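Local structure of transaminase (Bacillus megaterium, 5G0A) at residues B[39-43]-B[445-449]; B[140-146]-B[188-194]; B[219-223]-B[258-264]; B[299-305]-B[340-345]; B[417-422]-B[435-441]. The protein probably transfers amino groups between amine donors and carbonyl acceptors with S selectivity, using pyridoxal-5'-phosphate as its cofactor. All blocks are in the same frame, centred on the assembly; numbering follows the deposited sequence.

Interaction 1 of 5, residues B[39-43]-B[445-449]; sequences TEGDY and ASLNV
Asp42 meets Ser446 through two matching torsions: each side chain sets its gamma atom beside its own backbone N and anti to the carbonyl carbon, CG of Asp42 at chi1 -73° and OG of Ser446 at chi1 -47°. This places OD1 of Asp42 where both the backbone N-H and the hydroxyl of Ser446 can reach it. The amide bond is nearly straight: Ser446 N lies 2.9 Å from Asp42 OD1, with 166° at the hydrogen, and uses the syn lone pair. The hydroxyl comes to the same oxygen from above the carboxylate plane, Ser446 OG standing 2.8 Å from Asp42 OD1.

The second carboxylate oxygen faces Val449, whose CG2 is 3.4 Å from Asp42 OD2, the two side chains crossing at about a right angle. A water also donates to Asp42 OD2 at 2.9 Å and passes on to Asn448 OD1 at 2.8 Å.

Both segments turn here. Glu40 to Tyr43 form a type II' turn, the tight end of the hairpin of strands 38-40 and 43-45, and Ser446 to Val449 form a type I turn leading to helix 451-468. Leu53 of strand 51-54 also packs on Asp42.

Three donors, two from Ser446 and one from water, thus serve a buried carboxylate, an arrangement that would probably stabilise its negative charge and fix its rotation.

Interaction 2 of 5, residues B[140-146]-B[188-194]; sequences LVVTREH and AVLMAPS
Five backbone hydrogen bonds join Val141-Glu145 to Ala188-Ala192 as a parallel pair at the edge of the seven-stranded sheet of the large domain, in the fold of the pyridoxal-phosphate-dependent aminotransferases. The short strand axes run 4.4 Å apart at 32°. The bonds alternate in direction, from Val141 N to Ala188 O at one end to Glu145 N to Ala192 O at the other. The shortest runs from Ala192 N to Thr143 O, 2.7 Å.

Side chains pair on both faces. On one, Val142 CG1 lies 3.8 Å from Ala192 CB, while its CG2 reaches Leu190 CD1; CG1 is anti to the backbone N (chi1 178°), which carries this methyl along toward Ala192. On the other, Thr143 CG2 meets Val189 CG1 at 3.7 Å. Just past the end of strand 140-144, Met191 SD sits 4.0 Å from Glu145 CB, the two side chains crossing at a slant.

Further out, helix 214-226 covers the Leu190 and Ala192 face through Met222 and Thr219, and Tyr185 of the third subunit packs on Leu140 and Ala188. Thr143 OG1 is bonded to Val158 O, whereas Arg144, bent at chi2 and chi3, turns its guanidinium to a salt bridge with Asp147; this side chain is about 9 Å from the bound cofactor.

Past the strands, Glu145 CG rests over the centre of the His146 ring, 3.5 Å above its plane.

Interaction 3 of 5, residues B[219-223]-B[258-264]; sequences TRRMI and MTKELGV
Two neighbouring helices on the face of the central sheet that carries Val142 and Leu190, 214-226 and 251-262, meet through an apolar seam in which Met258 and Leu262 face Thr219, Arg220 and Ile223. Extended at chi1 (174°), Met258 bends at chi3 (79°), which sets its sulfur beside Arg220 and swings its methyl toward Ile223. Its SD lies 3.8 Å from Arg220 CB, while its CE touches Ile223 CD1 at 3.8 Å, these two side chains meeting tip to tip. Thr219 CG2 comes to the same methyl at 3.9 Å, its side chain crossing that of Met258 at about a right angle.

One turn on, Leu262 offers a single branch: CD1 rests 3.8 Å from Ile223 CG2 and 4.1 Å from Arg220 CG. The short helix axes run 11.3 Å apart at 23°, in the same direction, so the gap is bridged mainly by side chains, with Met258 SD also reaching the backbone N of Arg220. Both helices follow strands of the parallel part of the central sheet, as in the alternating alpha/beta architecture of this fold, and Ile223 packs further on Val231 and Val234 of strand 231-236.

Helix 251-262 ends in a Schellman motif: Gly263 has positive phi and Val264 N bonds to Thr259 O at 2.9 Å. The chain then turns into strand 265-269, and Val264 CG2 approaches Ile223 CG2 at 4.5 Å. The guanidinium of Arg220 leads away to salt bridges with Glu224 and Glu212.

Interaction 4 of 5, residues B[299-305]-B[340-345]; sequences GLSSSSL and AVCANL
This is a polar contact between a loop and a helix: the serine-rich loop 299-305, between strands 293-296 and 308-313, lies against helix 335-350 and is held chiefly by Asn344. A chi1 of 174° carries the amide of Asn344 out to the loop. Its ND2 donates to Gly299 O at 2.9 Å, tilted out of the carbonyl plane, and more weakly to Leu300 O at 3.0 Å. Its OD1 accepts from Ser302 OG at 2.8 Å, so both ends of the amide are used and its flip is fixed.

The loop is braced internally by a type I' turn from Ser301 to Ser304. Ser304 OG reaches Ser301 O at 2.7 Å, in the carbonyl plane, and Ser301 OG bonds to Leu305 O. Beside these, Val341 CG1 packs on Leu300 CD1 at 3.8 Å, and Ala340 CB touches Ser304 OG at 3.4 Å.

In the assembly, His334 of the second subunit is hydrogen-bonded to Ser303 O, and Tyr331 of that subunit more weakly to Ser303 OG. Gly299 directly follows Lys298 of the cofactor pocket, probably the Schiff-base lysine as in other class III aminotransferases, so the loop links that site to the subunit interface.

Interaction 5 of 5, residues B[417-422]-B[435-441]; sequences IPTQII and GVMPNTM
Thr419 overlaps segment 435-441 with both of its branches. Its OG1 donates to Met437 O at 2.8 Å, and its CG2 is 3.3 Å from Thr440 O. The torsion explains the split: at chi1 48°, OG1 lies between the backbone N and the carbonyl carbon, while CG2 sits beside the N. The backbone joins in, Thr419 N donating to Pro438 O at 3.3 Å with 154° at the hydrogen, tilted from the carbonyl plane. Residue 419 thus grips two successive carbonyls, those of Met437 and Pro438.

On the N-terminal side, Ile417, at the N-cap position of helix 418-427, sets CG2 obliquely against the CA-CB side of the Pro438 ring. The 3.4 Å between Ile417 CG2 and Pro438 CA is tight. One turn on from Thr419, Ile422 CD1 meets Met441 SD at 3.8 Å, with the side chains crossing at about a right angle.

Water also bridges the segments. One water donates to Thr419 OG1, Gln420 OE1 and Gly435 O, and another donates to Thr419 O and accepts from Gly435 N at 2.8 Å. Gly435 comes close enough to Thr419 for these bridges, its N lying 3.9 Å from Thr419 CB.

At the Ile422 end, Ala464 and Leu465 of helix 451-468 and Ile392 of strand 387-392 lie against Ile422, and Leu461 of that helix against Met441. Met441, the second residue of strand 440-443, is backbone-bonded to Val390 of strand 387-392.

In the fold
Interactions 2 and 3 are close, 12 Å between centres, and touch: Ala192 CB lies 3.4 Å from Thr219 OG1, so the strand pair 140-146/188-194 and the helix pair 219-223/258-264 form consecutive layers, both also meeting the third subunit. Interaction 4 is on the other side of the chain's centre from interaction 2, with centres 30 Å apart, yet the side chains of Arg144 and Ser301 are each about 9 Å from a bound pyridoxal-5'-phosphate. Interaction 1 encloses all the others along the chain and comes within about 7 Å of interaction 4 at nearest atoms. Interaction 5 adjoins interaction 1 in sequence, though their centres are 22 Å apart.

Interaction 1 of 5, residues B[39-43]-B[445-449]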
# COMPACT_ATOMS: atom_id res chain seq x y z
N THR B 39 -29.63 34.11 1.25
CA THR B 39 -28.39 34.86 1.28
C THR B 39 -28.45 35.99 0.27
O THR B 39 -29.29 35.99 -0.64
CB THR B 39 -27.20 33.96 0.91
OG1 THR B 39 -27.37 33.51 -0.44
CG2 THR B 39 -27.11 32.77 1.85
N GLU B 40 -27.54 36.94 0.42
CA GLU B 40 -27.47 38.07 -0.48
C GLU B 40 -26.17 38.82 -0.28
O GLU B 40 -25.88 39.26 0.82
CB GLU B 40 -28.67 39.02 -0.22
CG GLU B 40 -28.65 40.30 -1.05
CD GLU B 40 -29.63 41.35 -0.55
OE1 GLU B 40 -29.29 42.07 0.42
OE2 GLU B 40 -30.73 41.47 -1.13
N GLY B 41 -25.39 38.96 -1.35
CA GLY B 41 -24.12 39.66 -1.30
C GLY B 41 -23.17 39.03 -0.30
O GLY B 41 -22.77 37.88 -0.46
N ASP B 42 -22.83 39.76 0.76
CA ASP B 42 -21.99 39.20 1.83
C ASP B 42 -22.74 38.78 3.08
O ASP B 42 -22.15 38.52 4.12
CB ASP B 42 -20.84 40.17 2.15
CG ASP B 42 -19.81 40.18 1.07
OD1 ASP B 42 -19.06 39.19 0.95
OD2 ASP B 42 -19.77 41.17 0.31
N TYR B 43 -24.06 38.66 2.94
CA TYR B 43 -24.93 38.38 4.08
C TYR B 43 -25.68 37.04 4.03
O TYR B 43 -26.13 36.61 2.97
CB TYR B 43 -25.92 39.55 4.26
CG TYR B 43 -25.25 40.75 4.89
CD1 TYR B 43 -24.60 41.70 4.11
CD2 TYR B 43 -25.27 40.91 6.27
CE1 TYR B 43 -23.97 42.79 4.70
CE2 TYR B 43 -24.65 42.00 6.86
CZ TYR B 43 -24.01 42.93 6.08
OH TYR B 43 -23.38 44.01 6.71
N ALA B 445 -13.99 37.49 1.99
CA ALA B 445 -15.34 37.92 1.66
C ALA B 445 -15.50 37.81 0.15
O ALA B 445 -14.61 37.28 -0.51
CB ALA B 445 -15.58 39.36 2.15
N SER B 446 -16.62 38.28 -0.40
CA SER B 446 -16.78 38.26 -1.86
C SER B 446 -15.83 39.30 -2.45
O SER B 446 -15.43 40.24 -1.76
CB SER B 446 -18.23 38.54 -2.25
OG SER B 446 -19.13 37.74 -1.48
N LEU B 447 -15.45 39.12 -3.71
CA LEU B 447 -14.50 40.01 -4.36
C LEU B 447 -15.04 41.44 -4.46
O LEU B 447 -14.26 42.40 -4.45
CB LEU B 447 -14.14 39.51 -5.75
CG LEU B 447 -13.66 38.04 -5.83
CD1 LEU B 447 -13.17 37.71 -7.22
CD2 LEU B 447 -12.59 37.78 -4.78
N ASN B 448 -16.37 41.54 -4.54
CA ASN B 448 -17.06 42.84 -4.59
C ASN B 448 -17.56 43.38 -3.23
O ASN B 448 -18.48 44.22 -3.19
CB ASN B 448 -18.20 42.78 -5.62
CG ASN B 448 -19.31 41.84 -5.19
OD1 ASN B 448 -19.12 40.99 -4.35
ND2 ASN B 448 -20.50 42.01 -5.78
N VAL B 449 -16.99 42.88 -2.14
CA VAL B 449 -17.35 43.30 -0.78
C VAL B 449 -17.22 44.83 -0.69
O VAL B 449 -16.35 45.41 -1.33
CB VAL B 449 -16.52 42.59 0.32
CG1 VAL B 449 -15.04 42.97 0.28
CG2 VAL B 449 -17.10 42.83 1.72
O HOH W 1 -21.01 40.79 -2.26

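Interaction 2 of 5, residues B[140-146]-B[188-194]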
# COMPACT_ATOMS: atom_id res chain seq x y z
N LEU B 140 4.88 8.32 -7.72
CA LEU B 140 4.97 9.13 -6.52
C LEU B 140 4.54 10.58 -6.75
O LEU B 140 4.87 11.20 -7.77
CB LEU B 140 6.38 9.09 -5.94
CG LEU B 140 6.87 7.74 -5.41
CD1 LEU B 140 8.24 7.91 -4.80
CD2 LEU B 140 5.91 7.19 -4.35
N VAL B 141 3.79 11.12 -5.79
CA VAL B 141 3.49 12.54 -5.81
C VAL B 141 3.99 13.14 -4.49
O VAL B 141 3.83 12.54 -3.41
CB VAL B 141 1.97 12.82 -6.00
CG1 VAL B 141 1.67 14.31 -5.82
CG2 VAL B 141 1.48 12.32 -7.38
N VAL B 142 4.60 14.31 -4.59
CA VAL B 142 5.14 15.03 -3.44
C VAL B 142 4.18 16.14 -3.06
O VAL B 142 3.82 16.99 -3.91
CB VAL B 142 6.52 15.64 -3.78
CG1 VAL B 142 7.06 16.43 -2.59
CG2 VAL B 142 7.48 14.55 -4.22
N THR B 143 3.77 16.12 -1.79
CA THR B 143 2.96 17.18 -1.21
C THR B 143 3.76 17.85 -0.07
O THR B 143 4.95 17.56 0.12
CB THR B 143 1.64 16.60 -0.69
OG1 THR B 143 0.73 17.67 -0.41
CG2 THR B 143 1.89 15.72 0.58
N ARG B 144 3.13 18.78 0.66
CA ARG B 144 3.81 19.43 1.79
C ARG B 144 3.02 19.27 3.08
O ARG B 144 1.79 19.23 3.06
CB ARG B 144 4.05 20.94 1.54
CG ARG B 144 4.97 21.25 0.36
CD ARG B 144 4.22 21.38 -0.97
NE ARG B 144 3.02 22.23 -0.82
CZ ARG B 144 3.04 23.56 -0.73
NH1 ARG B 144 4.20 24.24 -0.81
NH2 ARG B 144 1.90 24.23 -0.55
N GLU B 145 3.74 19.24 4.20
CA GLU B 145 3.13 19.36 5.53
C GLU B 145 2.12 20.53 5.53
O GLU B 145 2.44 21.60 5.02
CB GLU B 145 4.20 19.60 6.61
CG GLU B 145 3.61 19.45 8.01
CD GLU B 145 4.49 19.92 9.16
OE1 GLU B 145 5.43 20.71 8.95
OE2 GLU B 145 4.22 19.48 10.30
N HIS B 146 0.95 20.28 6.10
CA HIS B 146 -0.17 21.22 6.23
C HIS B 146 -0.95 21.54 4.96
O HIS B 146 -1.87 22.37 5.01
CB HIS B 146 0.25 22.55 6.91
CG HIS B 146 1.05 22.37 8.16
ND1 HIS B 146 0.73 21.45 9.14
CD2 HIS B 146 2.16 23.02 8.61
CE1 HIS B 146 1.60 21.54 10.13
NE2 HIS B 146 2.48 22.48 9.83
N ALA B 188 0.95 6.53 -2.73
CA ALA B 188 2.27 6.76 -3.30
C ALA B 188 2.62 8.26 -3.14
O ALA B 188 2.63 8.98 -4.10
CB ALA B 188 2.20 6.36 -4.75
N VAL B 189 2.82 8.70 -1.91
CA VAL B 189 2.94 10.12 -1.59
C VAL B 189 4.09 10.33 -0.63
O VAL B 189 4.26 9.58 0.37
CB VAL B 189 1.62 10.71 -0.97
CG1 VAL B 189 1.82 12.15 -0.45
CG2 VAL B 189 0.48 10.61 -1.96
N LEU B 190 4.88 11.36 -0.91
CA LEU B 190 5.90 11.82 -0.00
C LEU B 190 5.52 13.17 0.56
O LEU B 190 5.08 14.06 -0.19
CB LEU B 190 7.23 11.94 -0.74
CG LEU B 190 7.75 10.73 -1.49
CD1 LEU B 190 9.06 11.13 -2.15
CD2 LEU B 190 7.93 9.54 -0.54
N MET B 191 5.70 13.35 1.86
CA MET B 191 5.43 14.65 2.50
C MET B 191 6.71 15.47 2.65
O MET B 191 7.58 15.14 3.47
CB MET B 191 4.73 14.49 3.87
CG MET B 191 4.51 15.83 4.56
SD MET B 191 3.71 15.69 6.16
CE MET B 191 5.13 15.39 7.22
N ALA B 192 6.80 16.55 1.88
CA ALA B 192 7.94 17.50 1.95
C ALA B 192 7.67 18.58 2.96
O ALA B 192 6.53 18.73 3.44
CB ALA B 192 8.19 18.11 0.57
N PRO B 193 8.70 19.37 3.30
CA PRO B 193 8.46 20.40 4.32
C PRO B 193 7.52 21.50 3.84
O PRO B 193 7.44 21.80 2.65
CB PRO B 193 9.86 20.99 4.61
CG PRO B 193 10.81 20.34 3.65
CD PRO B 193 10.14 19.18 2.99
N SER B 194 6.78 22.09 4.77
CA SER B 194 6.00 23.27 4.43
C SER B 194 6.97 24.41 4.06
O SER B 194 8.13 24.43 4.52
CB SER B 194 5.12 23.65 5.61
OG SER B 194 5.89 24.09 6.70

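Interaction 3 of 5, residues B[219-223]-B[258-264]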
# COMPACT_ATOMS: atom_id res chain seq x y z
N THR B 219 13.20 19.10 -0.08
CA THR B 219 12.25 18.53 -1.06
C THR B 219 13.01 17.86 -2.21
O THR B 219 12.72 16.73 -2.61
CB THR B 219 11.28 19.61 -1.62
OG1 THR B 219 10.62 20.28 -0.54
CG2 THR B 219 10.23 18.99 -2.54
N ARG B 220 14.02 18.55 -2.73
CA ARG B 220 14.81 18.01 -3.84
C ARG B 220 15.54 16.74 -3.40
O ARG B 220 15.57 15.77 -4.13
CB ARG B 220 15.82 19.06 -4.30
CG ARG B 220 16.74 18.58 -5.42
CD ARG B 220 17.82 19.61 -5.76
NE ARG B 220 18.46 20.20 -4.58
CZ ARG B 220 19.50 19.68 -3.92
NH1 ARG B 220 20.04 18.52 -4.29
NH2 ARG B 220 19.99 20.32 -2.87
N ARG B 221 16.12 16.77 -2.20
CA ARG B 221 16.81 15.60 -1.63
C ARG B 221 15.91 14.38 -1.54
O ARG B 221 16.33 13.26 -1.83
CB ARG B 221 17.39 15.93 -0.24
CG ARG B 221 18.64 16.79 -0.25
CD ARG B 221 19.90 15.93 -0.17
NE ARG B 221 20.07 15.31 1.15
CZ ARG B 221 21.05 15.59 2.02
NH1 ARG B 221 21.98 16.50 1.76
NH2 ARG B 221 21.09 14.93 3.17
N MET B 222 14.66 14.60 -1.11
CA MET B 222 13.69 13.52 -1.01
C MET B 222 13.39 12.94 -2.38
O MET B 222 13.32 11.73 -2.55
CB MET B 222 12.38 14.01 -0.37
CG MET B 222 12.46 14.29 1.13
SD MET B 222 10.94 15.12 1.66
CE MET B 222 9.76 14.00 0.95
N ILE B 223 13.21 13.81 -3.38
CA ILE B 223 12.98 13.32 -4.73
C ILE B 223 14.18 12.55 -5.28
O ILE B 223 14.00 11.55 -5.97
CB ILE B 223 12.57 14.47 -5.69
CG1 ILE B 223 11.23 15.06 -5.18
CG2 ILE B 223 12.46 13.99 -7.13
CD1 ILE B 223 10.89 16.40 -5.81
N MET B 258 13.04 23.86 -9.59
CA MET B 258 13.45 22.52 -9.12
C MET B 258 12.72 21.40 -9.88
O MET B 258 13.34 20.43 -10.32
CB MET B 258 13.24 22.39 -7.59
CG MET B 258 13.50 20.98 -7.02
SD MET B 258 12.53 20.59 -5.54
CE MET B 258 10.92 20.18 -6.23
N THR B 259 11.40 21.54 -10.06
CA THR B 259 10.67 20.55 -10.84
C THR B 259 11.13 20.44 -12.31
O THR B 259 11.32 19.35 -12.84
CB THR B 259 9.13 20.76 -10.75
OG1 THR B 259 8.77 22.10 -11.16
CG2 THR B 259 8.64 20.52 -9.32
N LYS B 260 11.34 21.58 -12.97
CA LYS B 260 11.86 21.58 -14.34
C LYS B 260 13.23 20.88 -14.39
O LYS B 260 13.47 20.08 -15.30
CB LYS B 260 12.05 23.02 -14.85
CG LYS B 260 10.77 23.77 -15.23
CD LYS B 260 10.10 23.23 -16.48
CE LYS B 260 8.99 24.18 -16.94
NZ LYS B 260 8.29 23.63 -18.14
N GLU B 261 14.10 21.18 -13.43
CA GLU B 261 15.45 20.58 -13.40
C GLU B 261 15.42 19.07 -13.15
O GLU B 261 16.21 18.32 -13.72
CB GLU B 261 16.32 21.27 -12.34
CG GLU B 261 16.68 22.70 -12.70
CD GLU B 261 17.43 23.43 -11.61
OE1 GLU B 261 17.53 22.92 -10.47
OE2 GLU B 261 17.92 24.54 -11.89
N LEU B 262 14.48 18.62 -12.32
CA LEU B 262 14.35 17.19 -12.02
C LEU B 262 13.52 16.39 -13.03
O LEU B 262 13.57 15.16 -13.04
CB LEU B 262 13.81 16.97 -10.60
CG LEU B 262 14.62 17.56 -9.42
CD1 LEU B 262 13.88 17.36 -8.11
CD2 LEU B 262 16.02 16.96 -9.36
N GLY B 263 12.77 17.09 -13.89
CA GLY B 263 11.93 16.45 -14.90
C GLY B 263 10.64 15.92 -14.27
O GLY B 263 10.16 14.85 -14.65
N VAL B 264 10.09 16.72 -13.36
CA VAL B 264 8.90 16.34 -12.56
C VAL B 264 7.84 17.42 -12.85
O VAL B 264 8.19 18.59 -13.07
CB VAL B 264 9.31 16.27 -11.07
CG1 VAL B 264 8.13 16.31 -10.11
CG2 VAL B 264 10.20 15.04 -10.83

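Interaction 4 of 5, residues B[299-305]-B[340-345]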
# COMPACT_ATOMS: atom_id res chain seq x y z
N GLY B 299 -14.43 29.22 -6.39
CA GLY B 299 -14.65 30.41 -7.24
C GLY B 299 -14.89 30.17 -8.73
O GLY B 299 -15.33 31.07 -9.44
N LEU B 300 -14.60 28.94 -9.19
CA LEU B 300 -14.95 28.52 -10.55
C LEU B 300 -16.41 28.78 -10.93
O LEU B 300 -16.71 29.24 -12.05
CB LEU B 300 -14.61 27.02 -10.74
CG LEU B 300 -15.01 26.40 -12.09
CD1 LEU B 300 -14.26 27.03 -13.27
CD2 LEU B 300 -14.86 24.87 -12.09
N SER B 301 -17.30 28.50 -9.99
CA SER B 301 -18.71 28.87 -10.13
C SER B 301 -19.21 29.80 -9.02
O SER B 301 -20.42 30.10 -8.99
CB SER B 301 -19.59 27.60 -10.17
OG SER B 301 -19.56 26.97 -8.90
N SER B 302 -18.32 30.24 -8.12
CA SER B 302 -18.64 30.97 -6.89
C SER B 302 -19.72 30.25 -6.11
O SER B 302 -20.60 30.89 -5.53
CB SER B 302 -19.02 32.45 -7.16
OG SER B 302 -17.91 33.11 -7.73
N SER B 303 -19.62 28.92 -6.12
CA SER B 303 -20.54 28.01 -5.43
C SER B 303 -22.00 28.14 -5.87
O SER B 303 -22.87 27.62 -5.19
CB SER B 303 -20.45 28.20 -3.91
OG SER B 303 -19.09 28.11 -3.49
N SER B 304 -22.26 28.77 -7.01
CA SER B 304 -23.65 28.90 -7.47
C SER B 304 -24.22 27.50 -7.74
O SER B 304 -25.36 27.21 -7.34
CB SER B 304 -23.74 29.80 -8.69
OG SER B 304 -22.93 29.34 -9.76
N LEU B 305 -23.43 26.63 -8.37
CA LEU B 305 -23.72 25.19 -8.48
C LEU B 305 -22.42 24.40 -8.38
O LEU B 305 -21.35 24.97 -8.61
CB LEU B 305 -24.43 24.87 -9.80
CG LEU B 305 -25.86 25.41 -9.98
CD1 LEU B 305 -26.29 25.19 -11.44
CD2 LEU B 305 -26.81 24.68 -9.03
N ALA B 340 -23.80 27.93 -15.18
CA ALA B 340 -23.38 28.68 -14.00
C ALA B 340 -21.93 29.14 -14.08
O ALA B 340 -21.63 30.32 -13.82
CB ALA B 340 -23.62 27.86 -12.73
N VAL B 341 -21.01 28.23 -14.44
CA VAL B 341 -19.61 28.61 -14.60
C VAL B 341 -19.46 29.74 -15.63
O VAL B 341 -18.78 30.74 -15.37
CB VAL B 341 -18.73 27.39 -15.00
CG1 VAL B 341 -17.30 27.84 -15.32
CG2 VAL B 341 -18.71 26.40 -13.85
N CYS B 342 -20.08 29.56 -16.79
CA CYS B 342 -20.01 30.56 -17.86
C CYS B 342 -20.47 31.92 -17.37
O CYS B 342 -19.77 32.91 -17.56
CB CYS B 342 -20.85 30.17 -19.08
SG CYS B 342 -20.20 28.86 -20.10
N ALA B 343 -21.62 31.95 -16.70
CA ALA B 343 -22.16 33.23 -16.23
C ALA B 343 -21.30 33.83 -15.12
O ALA B 343 -21.05 35.02 -15.09
CB ALA B 343 -23.60 33.07 -15.78
N ASN B 344 -20.82 32.99 -14.20
CA ASN B 344 -19.95 33.47 -13.13
C ASN B 344 -18.70 34.15 -13.70
O ASN B 344 -18.34 35.27 -13.30
CB ASN B 344 -19.55 32.29 -12.24
CG ASN B 344 -18.55 32.66 -11.19
OD1 ASN B 344 -18.84 33.45 -10.30
ND2 ASN B 344 -17.38 32.03 -11.25
N LEU B 345 -18.05 33.48 -14.65
CA LEU B 345 -16.82 34.00 -15.26
C LEU B 345 -17.11 35.25 -16.10
O LEU B 345 -16.29 36.19 -16.13
CB LEU B 345 -16.15 32.91 -16.11
CG LEU B 345 -15.67 31.70 -15.28
CD1 LEU B 345 -14.94 30.67 -16.14
CD2 LEU B 345 -14.80 32.17 -14.12

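Interaction 5 of 5, residues B[417-422]-B[435-441]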
# COMPACT_ATOMS: atom_id res chain seq x y z
N ILE B 417 -9.08 27.83 22.19
CA ILE B 417 -8.59 28.17 20.86
C ILE B 417 -8.85 29.64 20.55
O ILE B 417 -10.00 30.04 20.41
CB ILE B 417 -9.27 27.29 19.77
CG1 ILE B 417 -9.04 25.79 20.03
CG2 ILE B 417 -8.81 27.68 18.37
CD1 ILE B 417 -9.73 24.88 19.03
N PRO B 418 -7.77 30.44 20.42
CA PRO B 418 -7.89 31.89 20.18
C PRO B 418 -8.81 32.28 19.01
O PRO B 418 -9.57 33.23 19.13
CB PRO B 418 -6.45 32.33 19.92
CG PRO B 418 -5.64 31.36 20.72
CD PRO B 418 -6.37 30.05 20.67
N THR B 419 -8.74 31.56 17.89
CA THR B 419 -9.62 31.89 16.75
C THR B 419 -11.09 31.62 17.05
O THR B 419 -11.98 32.26 16.47
CB THR B 419 -9.19 31.22 15.43
OG1 THR B 419 -8.95 29.82 15.64
CG2 THR B 419 -7.94 31.89 14.88
N GLN B 420 -11.36 30.65 17.92
CA GLN B 420 -12.74 30.37 18.34
C GLN B 420 -13.24 31.48 19.26
O GLN B 420 -14.41 31.89 19.18
CB GLN B 420 -12.83 29.01 19.05
CG GLN B 420 -12.65 27.81 18.13
CD GLN B 420 -13.81 27.62 17.18
OE1 GLN B 420 -13.63 27.56 15.97
NE2 GLN B 420 -15.02 27.54 17.73
N ILE B 421 -12.36 31.95 20.13
CA ILE B 421 -12.69 33.06 21.04
C ILE B 421 -13.01 34.35 20.28
O ILE B 421 -13.96 35.08 20.61
CB ILE B 421 -11.56 33.28 22.08
CG1 ILE B 421 -11.44 32.05 23.00
CG2 ILE B 421 -11.76 34.58 22.86
CD1 ILE B 421 -12.64 31.78 23.89
N ILE B 422 -12.21 34.63 19.25
CA ILE B 422 -12.42 35.79 18.39
C ILE B 422 -13.75 35.68 17.65
O ILE B 422 -14.53 36.64 17.61
CB ILE B 422 -11.24 35.98 17.41
CG1 ILE B 422 -10.02 36.52 18.18
CG2 ILE B 422 -11.60 36.88 16.24
CD1 ILE B 422 -8.69 36.19 17.55
N GLY B 435 -11.12 31.77 12.06
CA GLY B 435 -10.14 30.94 11.34
C GLY B 435 -10.37 29.44 11.48
O GLY B 435 -11.20 29.00 12.28
N VAL B 436 -9.62 28.67 10.71
CA VAL B 436 -9.71 27.21 10.74
C VAL B 436 -8.63 26.59 11.64
O VAL B 436 -8.83 25.53 12.24
CB VAL B 436 -9.62 26.61 9.33
CG1 VAL B 436 -10.79 27.10 8.49
CG2 VAL B 436 -8.33 27.00 8.64
N MET B 437 -7.50 27.28 11.73
CA MET B 437 -6.37 26.88 12.56
C MET B 437 -6.46 27.65 13.88
O MET B 437 -7.06 28.73 13.92
CB MET B 437 -5.04 27.17 11.85
CG MET B 437 -4.80 26.32 10.60
SD MET B 437 -4.62 24.54 10.87
CE MET B 437 -6.19 23.88 10.31
N PRO B 438 -5.88 27.11 14.96
CA PRO B 438 -6.12 27.66 16.29
C PRO B 438 -5.47 29.02 16.57
O PRO B 438 -6.01 29.81 17.35
CB PRO B 438 -5.55 26.58 17.23
CG PRO B 438 -4.49 25.91 16.41
CD PRO B 438 -5.00 25.92 15.00
N ASN B 439 -4.32 29.29 15.94
CA ASN B 439 -3.60 30.56 16.14
C ASN B 439 -3.62 31.51 14.96
O ASN B 439 -2.85 32.47 14.92
CB ASN B 439 -2.12 30.30 16.48
CG ASN B 439 -1.94 29.32 17.60
OD1 ASN B 439 -2.45 29.52 18.70
ND2 ASN B 439 -1.19 28.25 17.34
N THR B 440 -4.48 31.24 13.97
CA THR B 440 -4.36 31.96 12.72
C THR B 440 -5.74 32.25 12.18
O THR B 440 -6.52 31.34 11.94
CB THR B 440 -3.58 31.14 11.67
OG1 THR B 440 -2.43 30.53 12.28
CG2 THR B 440 -3.15 32.03 10.49
N MET B 441 -6.02 33.52 11.99
CA MET B 441 -7.24 33.93 11.33
C MET B 441 -7.10 33.73 9.84
O MET B 441 -6.02 33.91 9.30
CB MET B 441 -7.42 35.40 11.58
CG MET B 441 -7.19 35.67 13.04
SD MET B 441 -8.79 35.88 13.77
CE MET B 441 -8.88 37.59 13.27
O HOH W 2 -12.90 30.81 14.01
O HOH W 3 -10.91 28.06 14.97